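Local coordinates for Adhesin/hemolysin (Burkholderia pseudomallei 1026a, PDB 4G6V), which acts as the toxin of a contact-dependent growth inhibition system, a tRNase of the PDDEXK clan that inhibits neighbouring bacteria and is bound here by its immunity protein CdiI, at residues 59-64 and 105-110; 71-76 and 158-163; 112-117 and 135-140; 130-135 and 142-147. One frame throughout, in Å; residues are numbered along the deposited sequence.

Interaction 1. Residues 59-64 and 105-110; sequences TTRSLI and APATGN
Beside the probable nuclease active site, where strand 99-104 has just run out into a loop, A105 and A107 meet the guanidinium group of R61 from helix 57-74. The side chain of A105 lies about 7 Å from that of E66, a probable catalytic residue later in the same helix. R61 reaches out from the helix with CG anti to its backbone N (chi1 -173°), and a bend at chi3 turns the flat group towards the loop. Its edge then faces the A105 carbonyl. NH1 donates a weak hydrogen bond to A105 O, 3.4 Å long and with an N-H...O angle of 155°, the oxygen lying near the guanidinium plane. A107 approaches differently: its CB sits over one face, 3.7 Å from R61 NH2. Alanine suits both places: at A105 the small methyl lets the guanidinium come near the carbonyl, and at A107 the methyl itself lies over a face. The stronger partner of R61 is D136, whose OD2 forms a salt bridge with NH1. On the loop, A107 N is bonded to E98 OE2 of the CdiI chain, while T59 OG1 on the helix is bonded to Q95 NE2 of that chain. The carboxylate of D136 probably sets where the guanidinium rests, and the long bond to A105 O adds a modest polar tie between helix and loop.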
loop_
_atom_site.group_PDB
_atom_site.type_symbol
_atom_site.label_atom_id
_atom_site.label_comp_id
_atom_site.label_asym_id
_atom_site.label_seq_id
_atom_site.Cartn_x
_atom_site.Cartn_y
_atom_site.Cartn_z
ATOM N N THR A 59 -6.990 -6.726 -7.032
ATOM C CA THR A 59 -6.307 -7.379 -5.906
ATOM C C THR A 59 -5.471 -8.551 -6.377
ATOM O O THR A 59 -4.296 -8.669 -6.009
ATOM C CB THR A 59 -7.303 -7.869 -4.830
ATOM O OG1 THR A 59 -7.821 -6.745 -4.112
ATOM C CG2 THR A 59 -6.639 -8.803 -3.853
ATOM N N THR A 60 -6.072 -9.409 -7.205
ATOM C CA THR A 60 -5.353 -10.521 -7.808
ATOM C C THR A 60 -4.063 -10.068 -8.500
ATOM O O THR A 60 -3.019 -10.690 -8.342
ATOM C CB THR A 60 -6.247 -11.308 -8.789
ATOM O OG1 THR A 60 -7.320 -11.913 -8.064
ATOM C CG2 THR A 60 -5.449 -12.412 -9.501
ATOM N N ARG A 61 -4.133 -8.976 -9.254
ATOM C CA ARG A 61 -2.976 -8.503 -9.996
ATOM C C ARG A 61 -1.858 -8.008 -9.075
ATOM O O ARG A 61 -0.687 -8.177 -9.389
ATOM C CB ARG A 61 -3.384 -7.420 -10.999
ATOM C CG ARG A 61 -2.268 -6.995 -11.944
ATOM C CD ARG A 61 -2.537 -5.632 -12.579
ATOM N NE ARG A 61 -2.814 -4.596 -11.573
ATOM C CZ ARG A 61 -1.884 -3.937 -10.873
ATOM N NH1 ARG A 61 -0.583 -4.192 -11.051
ATOM N NH2 ARG A 61 -2.254 -3.016 -9.987
ATOM N N SER A 62 -2.211 -7.392 -7.946
ATOM C CA SER A 62 -1.181 -6.940 -6.996
ATOM C C SER A 62 -0.470 -8.106 -6.319
ATOM O O SER A 62 0.726 -8.033 -6.098
ATOM C CB SER A 62 -1.720 -5.964 -5.935
ATOM O OG SER A 62 -1.918 -4.670 -6.484
ATOM N N LEU A 63 -1.198 -9.170 -5.988
ATOM C CA LEU A 63 -0.561 -10.365 -5.431
ATOM C C LEU A 63 0.311 -11.100 -6.479
ATOM O O LEU A 63 1.412 -11.532 -6.170
ATOM C CB LEU A 63 -1.593 -11.304 -4.784
ATOM C CG LEU A 63 -2.423 -10.665 -3.662
ATOM C CD1 LEU A 63 -3.270 -11.694 -2.960
ATOM C CD2 LEU A 63 -1.536 -9.933 -2.646
ATOM N N ILE A 64 -0.175 -11.225 -7.713
ATOM C CA ILE A 64 0.640 -11.771 -8.792
ATOM C C ILE A 64 1.974 -11.044 -8.820
ATOM O O ILE A 64 3.034 -11.658 -8.706
ATOM C CB ILE A 64 -0.036 -11.638 -10.206
ATOM C CG1 ILE A 64 -1.258 -12.542 -10.328
ATOM C CG2 ILE A 64 0.910 -12.060 -11.306
ATOM C CD1 ILE A 64 -0.957 -13.967 -9.987
ATOM N N ALA A 105 3.134 -2.237 -6.695
ATOM C CA ALA A 105 3.035 -2.446 -8.130
ATOM C C ALA A 105 2.045 -1.469 -8.745
ATOM O O ALA A 105 0.939 -1.843 -9.086
ATOM C CB ALA A 105 2.654 -3.886 -8.434
ATOM N N PRO A 106 2.471 -0.209 -8.892
ATOM C CA PRO A 106 1.608 0.872 -9.365
ATOM C C PRO A 106 1.019 0.559 -10.729
ATOM O O PRO A 106 1.735 0.066 -11.607
ATOM C CB PRO A 106 2.569 2.066 -9.465
ATOM C CG PRO A 106 3.916 1.445 -9.666
ATOM C CD PRO A 106 3.877 0.226 -8.782
ATOM N N ALA A 107 -0.279 0.809 -10.887
ATOM C CA ALA A 107 -0.919 0.694 -12.186
ATOM C C ALA A 107 -1.024 2.097 -12.767
ATOM O O ALA A 107 -1.087 2.277 -13.989
ATOM C CB ALA A 107 -2.283 0.057 -12.058
ATOM N N THR A 108 -1.036 3.088 -11.875
ATOM C CA THR A 108 -1.010 4.479 -12.283
ATOM C C THR A 108 0.316 4.778 -12.973
ATOM O O THR A 108 1.350 4.137 -12.685
ATOM C CB THR A 108 -1.158 5.435 -11.072
ATOM O OG1 THR A 108 -1.094 6.793 -11.521
ATOM C CG2 THR A 108 -0.036 5.233 -10.050
ATOM N N GLY A 109 0.279 5.760 -13.873
ATOM C CA GLY A 109 1.486 6.307 -14.466
ATOM C C GLY A 109 1.855 7.681 -13.919
ATOM O O GLY A 109 2.821 8.281 -14.370
ATOM N N ASN A 110 1.083 8.182 -12.953
ATOM C CA ASN A 110 1.330 9.491 -12.349
ATOM C C ASN A 110 2.472 9.442 -11.341
ATOM O O ASN A 110 2.266 9.150 -10.156
ATOM C CB ASN A 110 0.081 10.014 -11.647
ATOM C CG ASN A 110 0.127 11.519 -11.416
ATOM O OD1 ASN A 110 0.854 12.016 -10.557
ATOM N ND2 ASN A 110 -0.665 12.251 -12.184
#

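Interaction 2. Residues 71-76 and 158-163; sequences VTLANK and KVIVID
T72 and I162 reach toward each other tip to tip, methyl against methyl, with T72 CG2 lying 4.1 Å from I162 CG2. With OG1 beside the backbone N (chi1 -74°), the threonine methyl falls anti to N and meets the strand, while the hydroxyl stays close to the helix backbone and forms a weak hydrogen bond with Q68 O. A threonine fits this edge of the contact because one branch can be apolar and the other polar. One residue further on, L73 fills the space facing two isoleucines: its CG is 4.3 Å from I162 CD1, and its CD2 is 4.4 Å from I160 CG2. Leucine, branching late, can spread over both. These are the residues by which the end of helix 57-74 lies against strand 159-162, in the layered core of a PDDEXK nuclease fold, where a mixed sheet carries helices on its faces. Along the strand the side chains alternate: I160 and I162 are directed at helix 57-74, whereas V161 lies on P141 of helix 141-150. Beta-branched residues suit an extended chain buried in this way. L73 has further neighbours outside the two segments: V131 of the adjacent parallel strand 129-133, I168 of the antiparallel strand 168-171, and Y78, which I160 touches as well. The strand is held in place by backbone hydrogen bonds: I160 pairs with I130 and V132 on one neighbour, V159 with I171 and V161 with T169 on the other.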
loop_
_atom_site.group_PDB
_atom_site.type_symbol
_atom_site.label_atom_id
_atom_site.label_comp_id
_atom_site.label_asym_id
_atom_site.label_seq_id
_atom_site.Cartn_x
_atom_site.Cartn_y
_atom_site.Cartn_z
ATOM N N VAL A 71 10.610 -13.707 -7.604
ATOM C CA VAL A 71 11.313 -14.588 -8.520
ATOM C C VAL A 71 12.326 -13.795 -9.334
ATOM O O VAL A 71 13.453 -14.247 -9.545
ATOM C CB VAL A 71 10.307 -15.342 -9.429
ATOM C CG1 VAL A 71 10.963 -15.860 -10.741
ATOM C CG2 VAL A 71 9.648 -16.470 -8.648
ATOM N N THR A 72 11.930 -12.604 -9.768
ATOM C CA THR A 72 12.771 -11.781 -10.631
ATOM C C THR A 72 14.043 -11.386 -9.914
ATOM O O THR A 72 15.106 -11.347 -10.517
ATOM C CB THR A 72 12.031 -10.509 -11.119
ATOM O OG1 THR A 72 11.066 -10.863 -12.118
ATOM C CG2 THR A 72 13.000 -9.483 -11.716
ATOM N N LEU A 73 13.926 -11.087 -8.625
ATOM C CA LEU A 73 15.071 -10.641 -7.843
ATOM C C LEU A 73 15.984 -11.817 -7.488
ATOM O O LEU A 73 17.212 -11.721 -7.604
ATOM C CB LEU A 73 14.629 -9.865 -6.594
ATOM C CG LEU A 73 14.085 -8.487 -6.983
ATOM C CD1 LEU A 73 13.762 -7.630 -5.776
ATOM C CD2 LEU A 73 15.033 -7.750 -7.913
ATOM N N ALA A 74 15.380 -12.929 -7.079
ATOM C CA ALA A 74 16.143 -14.111 -6.750
ATOM C C ALA A 74 17.005 -14.498 -7.960
ATOM O O ALA A 74 18.141 -14.957 -7.809
ATOM C CB ALA A 74 15.221 -15.233 -6.331
ATOM N N ASN A 75 16.484 -14.274 -9.162
ATOM C CA ASN A 75 17.233 -14.612 -10.375
ATOM C C ASN A 75 18.232 -13.532 -10.768
ATOM O O ASN A 75 18.942 -13.678 -11.763
ATOM C CB ASN A 75 16.302 -14.932 -11.563
ATOM C CG ASN A 75 15.552 -16.253 -11.388
ATOM O OD1 ASN A 75 16.019 -17.157 -10.686
ATOM N ND2 ASN A 75 14.384 -16.370 -12.029
ATOM N N LYS A 76 18.271 -12.446 -10.000
ATOM C CA LYS A 76 19.227 -11.370 -10.248
ATOM C C LYS A 76 20.340 -11.377 -9.204
ATOM O O LYS A 76 21.272 -10.567 -9.265
ATOM C CB LYS A 76 18.531 -10.012 -10.278
ATOM C CG LYS A 76 17.706 -9.777 -11.533
ATOM C CD LYS A 76 18.593 -9.529 -12.742
ATOM C CE LYS A 76 17.751 -9.254 -13.986
ATOM N NZ LYS A 76 18.414 -8.323 -14.953
ATOM N N LYS A 158 15.706 1.711 1.318
ATOM C CA LYS A 158 16.199 1.380 -0.009
ATOM C C LYS A 158 15.006 1.179 -0.910
ATOM O O LYS A 158 13.989 0.604 -0.505
ATOM C CB LYS A 158 17.068 0.119 0.022
ATOM N N VAL A 159 15.116 1.678 -2.131
ATOM C CA VAL A 159 14.100 1.392 -3.128
ATOM C C VAL A 159 14.705 0.617 -4.304
ATOM O O VAL A 159 15.705 1.042 -4.895
ATOM C CB VAL A 159 13.447 2.667 -3.625
ATOM C CG1 VAL A 159 12.538 2.363 -4.800
ATOM C CG2 VAL A 159 12.663 3.310 -2.499
ATOM N N ILE A 160 14.115 -0.534 -4.615
ATOM C CA ILE A 160 14.515 -1.299 -5.796
ATOM C C ILE A 160 13.472 -1.207 -6.907
ATOM O O ILE A 160 12.346 -1.652 -6.728
ATOM C CB ILE A 160 14.781 -2.781 -5.453
ATOM C CG1 ILE A 160 15.939 -2.878 -4.453
ATOM C CG2 ILE A 160 15.095 -3.561 -6.722
ATOM C CD1 ILE A 160 16.240 -4.263 -3.929
ATOM N N VAL A 161 13.847 -0.618 -8.041
ATOM C CA VAL A 161 12.950 -0.553 -9.197
ATOM C C VAL A 161 13.130 -1.746 -10.142
ATOM O O VAL A 161 14.264 -2.117 -10.494
ATOM C CB VAL A 161 13.137 0.751 -10.013
ATOM C CG1 VAL A 161 12.186 0.777 -11.206
ATOM C CG2 VAL A 161 12.925 1.978 -9.139
ATOM N N ILE A 162 12.011 -2.357 -10.533
ATOM C CA ILE A 162 11.999 -3.355 -11.603
ATOM C C ILE A 162 11.198 -2.785 -12.759
ATOM O O ILE A 162 10.005 -2.558 -12.622
ATOM C CB ILE A 162 11.327 -4.662 -11.177
ATOM C CG1 ILE A 162 11.915 -5.192 -9.864
ATOM C CG2 ILE A 162 11.499 -5.686 -12.261
ATOM C CD1 ILE A 162 11.165 -6.410 -9.326
ATOM N N ASP A 163 11.832 -2.537 -13.896
ATOM C CA ASP A 163 11.099 -1.950 -15.011
ATOM C C ASP A 163 10.357 -3.033 -15.821
ATOM O O ASP A 163 10.392 -4.224 -15.463
ATOM C CB ASP A 163 12.020 -1.080 -15.886
ATOM C CG ASP A 163 13.079 -1.895 -16.645
ATOM O OD1 ASP A 163 13.208 -3.115 -16.399
ATOM O OD2 ASP A 163 13.783 -1.306 -17.499
#

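Interaction 3. Residues 112-117 and 135-140; sequences RNIATT and ADSSAS
I114 projects from helix 111-123 against an ST turn formed by S137, S138 and A139 in the loop between strand 129-133 and helix 141-150. The isoleucine points its longer branch at the loop. CG1 stands anti to the carbonyl carbon (chi1 -59°) and the chain stays extended beyond it, which carries CD1 outward to meet two residues at once: S137 OG at 4.1 Å and A139 CB at 4.2 Å. S137 and A139 both start their side chains toward the helix. The methyl of A139 gives the isoleucine a small apolar partner. The hydroxyl of S137 is buried yet well occupied: it accepts the backbone N-H of A139 over 3.1 Å at an N-H...O angle of 166°, and is also hydrogen-bonded to T108 O of the preceding loop. Serine thus suits the turn because one short group can serve two backbone positions and still bear an apolar neighbour. P106, T108 and Y104 also touch I114, adding to its buried surroundings. Away from the turn, the helix meets the immunity protein, where T117 OG1 bonds to N97 ND2 of the CdiI chain. That same hydroxyl binds N113 O at 2.7 Å from above the carbonyl plane, and T117 N reaches this oxygen from the opposite face.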
loop_
_atom_site.group_PDB
_atom_site.type_symbol
_atom_site.label_atom_id
_atom_site.label_comp_id
_atom_site.label_asym_id
_atom_site.label_seq_id
_atom_site.Cartn_x
_atom_site.Cartn_y
_atom_site.Cartn_z
ATOM N N ARG A 112 4.237 11.589 -9.656
ATOM C CA ARG A 112 4.095 12.348 -8.418
ATOM C C ARG A 112 3.242 11.569 -7.425
ATOM O O ARG A 112 3.600 11.427 -6.241
ATOM C CB ARG A 112 3.506 13.733 -8.697
ATOM C CG ARG A 112 4.426 14.580 -9.573
ATOM C CD ARG A 112 3.935 16.031 -9.799
ATOM N NE ARG A 112 4.447 16.540 -11.079
ATOM C CZ ARG A 112 3.980 17.622 -11.715
ATOM N NH1 ARG A 112 2.991 18.335 -11.196
ATOM N NH2 ARG A 112 4.506 18.021 -12.869
ATOM N N ASN A 113 2.131 11.041 -7.928
ATOM C CA ASN A 113 1.206 10.259 -7.114
ATOM C C ASN A 113 1.864 8.986 -6.597
ATOM O O ASN A 113 1.645 8.575 -5.448
ATOM C CB ASN A 113 -0.073 9.951 -7.901
ATOM C CG ASN A 113 -0.943 11.193 -8.119
ATOM O OD1 ASN A 113 -0.505 12.321 -7.915
ATOM N ND2 ASN A 113 -2.176 10.980 -8.536
ATOM N N ILE A 114 2.690 8.381 -7.443
ATOM C CA ILE A 114 3.451 7.224 -7.029
ATOM C C ILE A 114 4.321 7.575 -5.828
ATOM O O ILE A 114 4.354 6.831 -4.847
ATOM C CB ILE A 114 4.329 6.670 -8.173
ATOM C CG1 ILE A 114 3.451 6.270 -9.355
ATOM C CG2 ILE A 114 5.178 5.487 -7.682
ATOM C CD1 ILE A 114 4.088 5.272 -10.282
ATOM N N ALA A 115 5.014 8.708 -5.904
ATOM C CA ALA A 115 5.778 9.201 -4.750
ATOM C C ALA A 115 4.870 9.442 -3.547
ATOM O O ALA A 115 5.172 8.962 -2.451
ATOM C CB ALA A 115 6.569 10.472 -5.084
ATOM N N THR A 116 3.770 10.179 -3.750
ATOM C CA THR A 116 2.848 10.480 -2.653
ATOM C C THR A 116 2.440 9.178 -1.961
ATOM O O THR A 116 2.298 9.101 -0.737
ATOM C CB THR A 116 1.564 11.216 -3.141
ATOM O OG1 THR A 116 1.897 12.500 -3.687
ATOM C CG2 THR A 116 0.583 11.414 -1.995
ATOM N N THR A 117 2.279 8.146 -2.770
ATOM C CA THR A 117 1.754 6.881 -2.300
ATOM C C THR A 117 2.794 6.203 -1.440
ATOM O O THR A 117 2.517 5.809 -0.313
ATOM C CB THR A 117 1.293 6.005 -3.515
ATOM O OG1 THR A 117 0.217 6.687 -4.172
ATOM C CG2 THR A 117 0.823 4.619 -3.088
ATOM N N ALA A 135 5.573 -3.254 -13.900
ATOM C CA ALA A 135 4.879 -4.119 -14.872
ATOM C C ALA A 135 3.672 -3.445 -15.529
ATOM O O ALA A 135 3.552 -3.435 -16.749
ATOM C CB ALA A 135 4.453 -5.433 -14.215
ATOM N N ASP A 136 2.786 -2.873 -14.718
ATOM C CA ASP A 136 1.552 -2.290 -15.225
ATOM C C ASP A 136 1.543 -0.756 -15.190
ATOM O O ASP A 136 0.486 -0.141 -15.312
ATOM C CB ASP A 136 0.373 -2.820 -14.413
ATOM C CG ASP A 136 0.448 -4.313 -14.199
ATOM O OD1 ASP A 136 0.096 -5.053 -15.143
ATOM O OD2 ASP A 136 0.856 -4.744 -13.093
ATOM N N SER A 137 2.706 -0.136 -15.016
ATOM C CA SER A 137 2.788 1.317 -14.980
ATOM C C SER A 137 3.511 1.869 -16.201
ATOM O O SER A 137 4.420 1.243 -16.719
ATOM C CB SER A 137 3.526 1.755 -13.714
ATOM O OG SER A 137 3.910 3.114 -13.786
ATOM N N SER A 138 3.130 3.056 -16.645
ATOM C CA SER A 138 3.801 3.677 -17.787
ATOM C C SER A 138 4.863 4.692 -17.353
ATOM O O SER A 138 5.422 5.410 -18.180
ATOM C CB SER A 138 2.785 4.336 -18.734
ATOM O OG SER A 138 2.194 5.504 -18.168
ATOM N N ALA A 139 5.130 4.752 -16.052
ATOM C CA ALA A 139 6.098 5.697 -15.493
ATOM C C ALA A 139 7.515 5.153 -15.588
ATOM O O ALA A 139 7.779 4.019 -15.191
ATOM C CB ALA A 139 5.760 6.003 -14.039
ATOM N N SER A 140 8.433 5.970 -16.093
ATOM C CA SER A 140 9.796 5.510 -16.314
ATOM C C SER A 140 10.570 5.396 -15.003
ATOM O O SER A 140 10.388 6.216 -14.096
ATOM C CB SER A 140 10.524 6.418 -17.321
ATOM O OG SER A 140 11.102 7.557 -16.707
#

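Interaction 4. Residues 130-135 and 142-147; sequences IVVNLA and AAIEAQ
I144 is the residue through which helix 141-150 meets V132 and L134 of segment 130-135. The helix segment opens with A142, whose carbonyl oxygen takes the backbone N-H of A146 at 3.1 Å. A143 follows, its backbone N capped by S140 OG and its methyl resting on V111 of helix 111-123, a place beside another helix that suits a small residue. Then comes I144, buried and directed at the sheet. A chi1 of -57° puts CG1 beside the backbone N, and an anti chi2 sends CD1 straight on to L134, 3.6 Å from its CD2 and 3.9 Å from its CD1. The two side chains come tip to tip, the isoleucine methyl set against the leucine fork. V132 takes a lesser share, its CG1 4.5 Å from I144 CD1. L134, branched at CG, presents two methyls to the isoleucine tip, while beta-branched V132 suits the extended chain of the strand. N133 OD1 accepts A135 N at 3.2 Å in an Asx turn, and V131 faces the other layer, touching L73 of helix 57-74. At the end of the segment, Q147 turns aside to V111, R112 and A115, adding to the seam with helix 111-123. Strand 129-133 lies beside and parallel to strand 159-162, and the helix that links them packs back on the first of the pair, the arrangement of a beta-alpha-beta crossover.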
loop_
_atom_site.group_PDB
_atom_site.type_symbol
_atom_site.label_atom_id
_atom_site.label_comp_id
_atom_site.label_asym_id
_atom_site.label_seq_id
_atom_site.Cartn_x
_atom_site.Cartn_y
_atom_site.Cartn_z
ATOM N N ILE A 130 11.206 -0.555 -0.221
ATOM C CA ILE A 130 10.141 -0.832 -1.171
ATOM C C ILE A 130 10.677 -1.384 -2.480
ATOM O O ILE A 130 11.580 -0.792 -3.085
ATOM C CB ILE A 130 9.387 0.448 -1.552
ATOM C CG1 ILE A 130 9.140 1.348 -0.341
ATOM C CG2 ILE A 130 8.117 0.082 -2.299
ATOM C CD1 ILE A 130 7.903 1.024 0.438
ATOM N N VAL A 131 10.118 -2.509 -2.917
ATOM C CA VAL A 131 10.295 -2.945 -4.302
ATOM C C VAL A 131 9.185 -2.307 -5.130
ATOM O O VAL A 131 7.982 -2.481 -4.835
ATOM C CB VAL A 131 10.221 -4.473 -4.468
ATOM C CG1 VAL A 131 10.232 -4.828 -5.938
ATOM C CG2 VAL A 131 11.359 -5.164 -3.727
ATOM N N VAL A 132 9.580 -1.527 -6.132
ATOM C CA VAL A 132 8.599 -0.914 -7.010
ATOM C C VAL A 132 8.644 -1.582 -8.365
ATOM O O VAL A 132 9.609 -1.415 -9.104
ATOM C CB VAL A 132 8.845 0.560 -7.236
ATOM C CG1 VAL A 132 7.762 1.102 -8.207
ATOM C CG2 VAL A 132 8.862 1.335 -5.900
ATOM N N ASN A 133 7.577 -2.311 -8.679
ATOM C CA ASN A 133 7.466 -3.113 -9.890
ATOM C C ASN A 133 6.633 -2.411 -10.951
ATOM O O ASN A 133 5.398 -2.262 -10.800
ATOM C CB ASN A 133 6.820 -4.439 -9.529
ATOM C CG ASN A 133 6.918 -5.451 -10.634
ATOM O OD1 ASN A 133 7.064 -5.103 -11.810
ATOM N ND2 ASN A 133 6.824 -6.726 -10.266
ATOM N N LEU A 134 7.294 -1.990 -12.030
ATOM C CA LEU A 134 6.625 -1.186 -13.064
ATOM C C LEU A 134 5.884 -1.983 -14.164
ATOM O O LEU A 134 5.592 -1.438 -15.228
ATOM C CB LEU A 134 7.595 -0.171 -13.691
ATOM C CG LEU A 134 8.258 0.850 -12.747
ATOM C CD1 LEU A 134 9.069 1.868 -13.529
ATOM C CD2 LEU A 134 7.239 1.571 -11.862
ATOM N N ALA A 135 5.573 -3.254 -13.900
ATOM C CA ALA A 135 4.879 -4.119 -14.872
ATOM C C ALA A 135 3.672 -3.445 -15.529
ATOM O O ALA A 135 3.552 -3.435 -16.749
ATOM C CB ALA A 135 4.453 -5.433 -14.215
ATOM N N ALA A 142 13.576 6.142 -14.562
ATOM C CA ALA A 142 14.306 7.408 -14.493
ATOM C C ALA A 142 13.526 8.484 -13.747
ATOM O O ALA A 142 14.064 9.204 -12.902
ATOM C CB ALA A 142 14.609 7.898 -15.907
ATOM N N ALA A 143 12.252 8.598 -14.091
ATOM C CA ALA A 143 11.424 9.675 -13.603
ATOM C C ALA A 143 11.109 9.458 -12.140
ATOM O O ALA A 143 10.981 10.417 -11.379
ATOM C CB ALA A 143 10.139 9.767 -14.424
ATOM N N ILE A 144 10.985 8.200 -11.737
ATOM C CA ILE A 144 10.742 7.914 -10.328
ATOM C C ILE A 144 11.939 8.327 -9.470
ATOM O O ILE A 144 11.770 8.943 -8.415
ATOM C CB ILE A 144 10.415 6.437 -10.090
ATOM C CG1 ILE A 144 9.204 6.031 -10.923
ATOM C CG2 ILE A 144 10.141 6.186 -8.618
ATOM C CD1 ILE A 144 8.851 4.593 -10.759
ATOM N N GLU A 145 13.143 7.992 -9.942
ATOM C CA GLU A 145 14.385 8.320 -9.251
ATOM C C GLU A 145 14.557 9.831 -9.105
ATOM O O GLU A 145 14.925 10.317 -8.037
ATOM C CB GLU A 145 15.592 7.700 -9.979
ATOM N N ALA A 146 14.275 10.563 -10.179
ATOM C CA ALA A 146 14.334 12.022 -10.147
ATOM C C ALA A 146 13.406 12.594 -9.076
ATOM O O ALA A 146 13.824 13.442 -8.273
ATOM C CB ALA A 146 13.994 12.605 -11.510
ATOM N N GLN A 147 12.160 12.111 -9.072
ATOM C CA GLN A 147 11.127 12.547 -8.134
ATOM C C GLN A 147 11.525 12.281 -6.677
ATOM O O GLN A 147 11.536 13.197 -5.842
ATOM C CB GLN A 147 9.791 11.861 -8.457
ATOM C CG GLN A 147 8.619 12.349 -7.622
ATOM C CD GLN A 147 8.033 13.661 -8.137
ATOM O OE1 GLN A 147 7.975 13.898 -9.354
ATOM N NE2 GLN A 147 7.586 14.518 -7.213
#

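In the fold
Interactions 2, 3 and 4 are buried and mainly apolar, whereas interaction 1 is partly exposed and built on an arginine. Helix 57-74 serves both interactions 1 and 2: its earlier part meets a loop by one weak hydrogen bond and a methyl over the guanidinium face, its end meets the sheet by methyl packing. Interactions 2 and 4 occupy the two layers on either side of neighbouring strands 129-133 and 159-162, which are joined by backbone hydrogen bonds such as V132 N to I160 O. R61 of interaction 1 is salt-bridged to D136 in the loop of interaction 3. Interactions 3 and 4 share A135, their helices touching through Q147. P106 packs on I114 of interaction 3 and L134 of interaction 4.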